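Side-chain contact in prolyl oligopeptidase (Novosphingobium capsulatum, PDB 1YR2), which probably hydrolyses oligopeptides on the carboxyl side of proline, and less readily alanine, as a serine peptidase of the S9A family: residues A[61-66]-A[72-77]. Residues are numbered along the deposited sequence; the frame is centred on the assembly and turned at random.
Sequences WRWLEA and AKVAAW
Lys73 NZ sits over the Trp63 indole face in a cation-pi contact, 3.2 Å from the centroid of the five-membered ring and 13° off its normal. The pair joins the 3-10 turn 62-65 to the start of helix 72-89, beside helix 664-675 of the alpha/beta-hydrolase domain. The lysine chain reaches out nearly extended; bends at chi3 and chi4 turn its last bond down to this ring, with CE above the six-membered ring in a CH-pi contact. Leu64 CG lies under the opposite face, toward its rim, and Trp63 NE1 is hydrogen-bonded to Pro44 O. The far indole edge points at the Trp77 face in an offset edge-to-face pair, planes at 89°, with Trp63 CH2 4.0 Å from Trp77 CD1. With an alanine in place of Trp63, Lys73 would probably lose its aromatic partner, Pro44 O its indole donor, and Trp77 the edge facing it. Trp77 chi1 of -174° puts CG opposite the backbone N and the ring against Leu64; Trp77 NE1 is hydrogen-bonded to Ser43 OG. Val74 CG2 packs on Ala66 CB at 4.0 Å, and Leu64 CD2 makes a CH-pi contact toward the rim of the Trp77 face, 3.6 Å from Trp77 CD2.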
loop_
_atom_site.group_PDB
_atom_site.type_symbol
_atom_site.label_atom_id
_atom_site.label_comp_id
_atom_site.label_asym_id
_atom_site.label_seq_id
_atom_site.Cartn_x
_atom_site.Cartn_y
_atom_site.Cartn_z
ATOM N N TRP A 61 11.538 24.222 25.478
ATOM C CA TRP A 61 10.305 24.431 24.704
ATOM C C TRP A 61 9.230 23.410 25.065
ATOM O O TRP A 61 8.294 23.162 24.305
ATOM C CB TRP A 61 10.605 24.463 23.209
ATOM C CG TRP A 61 11.481 25.647 22.829
ATOM C CD1 TRP A 61 11.110 26.945 22.772
ATOM C CD2 TRP A 61 12.878 25.611 22.507
ATOM N NE1 TRP A 61 12.178 27.731 22.396
ATOM C CE2 TRP A 61 13.281 26.929 22.240
ATOM C CE3 TRP A 61 13.826 24.599 22.449
ATOM C CZ2 TRP A 61 14.598 27.262 21.897
ATOM C CZ3 TRP A 61 15.098 24.908 22.082
ATOM C CH2 TRP A 61 15.488 26.255 21.819
ATOM N N ARG A 62 9.310 22.864 26.272
ATOM C CA ARG A 62 8.293 21.927 26.701
ATOM C C ARG A 62 6.888 22.539 26.638
ATOM O O ARG A 62 5.914 21.829 26.428
ATOM C CB ARG A 62 8.545 21.414 28.103
ATOM C CG ARG A 62 7.716 20.166 28.373
ATOM C CD ARG A 62 8.152 19.348 29.554
ATOM N NE ARG A 62 9.403 18.667 29.297
ATOM C CZ ARG A 62 10.037 18.016 30.231
ATOM N NH1 ARG A 62 9.523 17.931 31.471
ATOM N NH2 ARG A 62 11.201 17.439 29.967
ATOM N N TRP A 63 6.795 23.850 26.819
ATOM C CA TRP A 63 5.494 24.547 26.730
ATOM C C TRP A 63 4.805 24.385 25.363
ATOM O O TRP A 63 3.576 24.479 25.276
ATOM C CB TRP A 63 5.627 26.016 27.121
ATOM C CG TRP A 63 6.493 26.841 26.188
ATOM C CD1 TRP A 63 7.824 27.049 26.284
ATOM C CD2 TRP A 63 6.058 27.549 25.020
ATOM N NE1 TRP A 63 8.262 27.835 25.245
ATOM C CE2 TRP A 63 7.189 28.154 24.449
ATOM C CE3 TRP A 63 4.822 27.744 24.406
ATOM C CZ2 TRP A 63 7.117 28.940 23.292
ATOM C CZ3 TRP A 63 4.753 28.532 23.255
ATOM C CH2 TRP A 63 5.888 29.106 22.711
ATOM N N LEU A 64 5.590 24.145 24.313
ATOM C CA LEU A 64 5.054 23.923 22.966
ATOM C C LEU A 64 4.382 22.544 22.807
ATOM O O LEU A 64 3.775 22.247 21.765
ATOM C CB LEU A 64 6.130 24.140 21.908
ATOM C CG LEU A 64 6.359 25.588 21.504
ATOM C CD1 LEU A 64 7.627 25.651 20.701
ATOM C CD2 LEU A 64 5.229 26.140 20.717
ATOM N N GLU A 65 4.420 21.733 23.861
ATOM C CA GLU A 65 3.687 20.482 23.881
ATOM C C GLU A 65 2.183 20.677 24.194
ATOM O O GLU A 65 1.401 19.758 24.001
ATOM C CB GLU A 65 4.286 19.498 24.895
ATOM C CG GLU A 65 5.712 19.004 24.561
ATOM C CD GLU A 65 6.314 18.099 25.642
ATOM O OE1 GLU A 65 5.604 17.719 26.606
ATOM O OE2 GLU A 65 7.506 17.769 25.528
ATOM N N ALA A 66 1.791 21.841 24.702
ATOM C CA ALA A 66 0.397 22.065 25.081
ATOM C C ALA A 66 -0.504 22.139 23.858
ATOM O O ALA A 66 -0.066 22.498 22.762
ATOM C CB ALA A 66 0.237 23.312 25.924
ATOM N N ALA A 72 -3.209 29.548 24.730
ATOM C CA ALA A 72 -2.950 30.810 24.028
ATOM C C ALA A 72 -1.492 30.965 23.574
ATOM O O ALA A 72 -1.247 31.502 22.498
ATOM C CB ALA A 72 -3.329 31.979 24.918
ATOM N N LYS A 73 -0.540 30.540 24.395
ATOM C CA LYS A 73 0.873 30.723 24.068
ATOM C C LYS A 73 1.194 29.910 22.804
ATOM O O LYS A 73 1.765 30.437 21.868
ATOM C CB LYS A 73 1.813 30.337 25.234
ATOM C CG LYS A 73 2.805 31.448 25.668
ATOM C CD LYS A 73 3.801 30.991 26.827
ATOM C CE LYS A 73 5.308 31.463 26.607
ATOM N NZ LYS A 73 6.347 30.338 26.569
ATOM N N VAL A 74 0.776 28.650 22.773
ATOM C CA VAL A 74 1.013 27.767 21.602
ATOM C C VAL A 74 0.254 28.310 20.374
ATOM O O VAL A 74 0.790 28.382 19.271
ATOM C CB VAL A 74 0.627 26.290 21.916
ATOM C CG1 VAL A 74 0.760 25.412 20.697
ATOM C CG2 VAL A 74 1.497 25.721 23.044
ATOM N N ALA A 75 -0.982 28.743 20.579
ATOM C CA ALA A 75 -1.791 29.262 19.488
ATOM C C ALA A 75 -1.088 30.460 18.859
ATOM O O ALA A 75 -1.069 30.578 17.666
ATOM C CB ALA A 75 -3.187 29.646 19.973
ATOM N N ALA A 76 -0.498 31.318 19.673
ATOM C CA ALA A 76 0.148 32.540 19.182
ATOM C C ALA A 76 1.402 32.174 18.384
ATOM O O ALA A 76 1.670 32.750 17.344
ATOM C CB ALA A 76 0.529 33.468 20.355
ATOM N N TRP A 77 2.141 31.177 18.859
ATOM C CA TRP A 77 3.363 30.735 18.186
ATOM C C TRP A 77 2.990 30.107 16.848
ATOM O O TRP A 77 3.613 30.411 15.826
ATOM C CB TRP A 77 4.080 29.711 19.063
ATOM C CG TRP A 77 5.410 29.267 18.564
ATOM C CD1 TRP A 77 6.601 29.845 18.796
ATOM C CD2 TRP A 77 5.660 28.135 17.739
ATOM N NE1 TRP A 77 7.594 29.131 18.162
ATOM C CE2 TRP A 77 7.030 28.081 17.500
ATOM C CE3 TRP A 77 4.844 27.161 17.152
ATOM C CZ2 TRP A 77 7.609 27.087 16.716
ATOM C CZ3 TRP A 77 5.429 26.188 16.363
ATOM C CH2 TRP A 77 6.784 26.160 16.161
#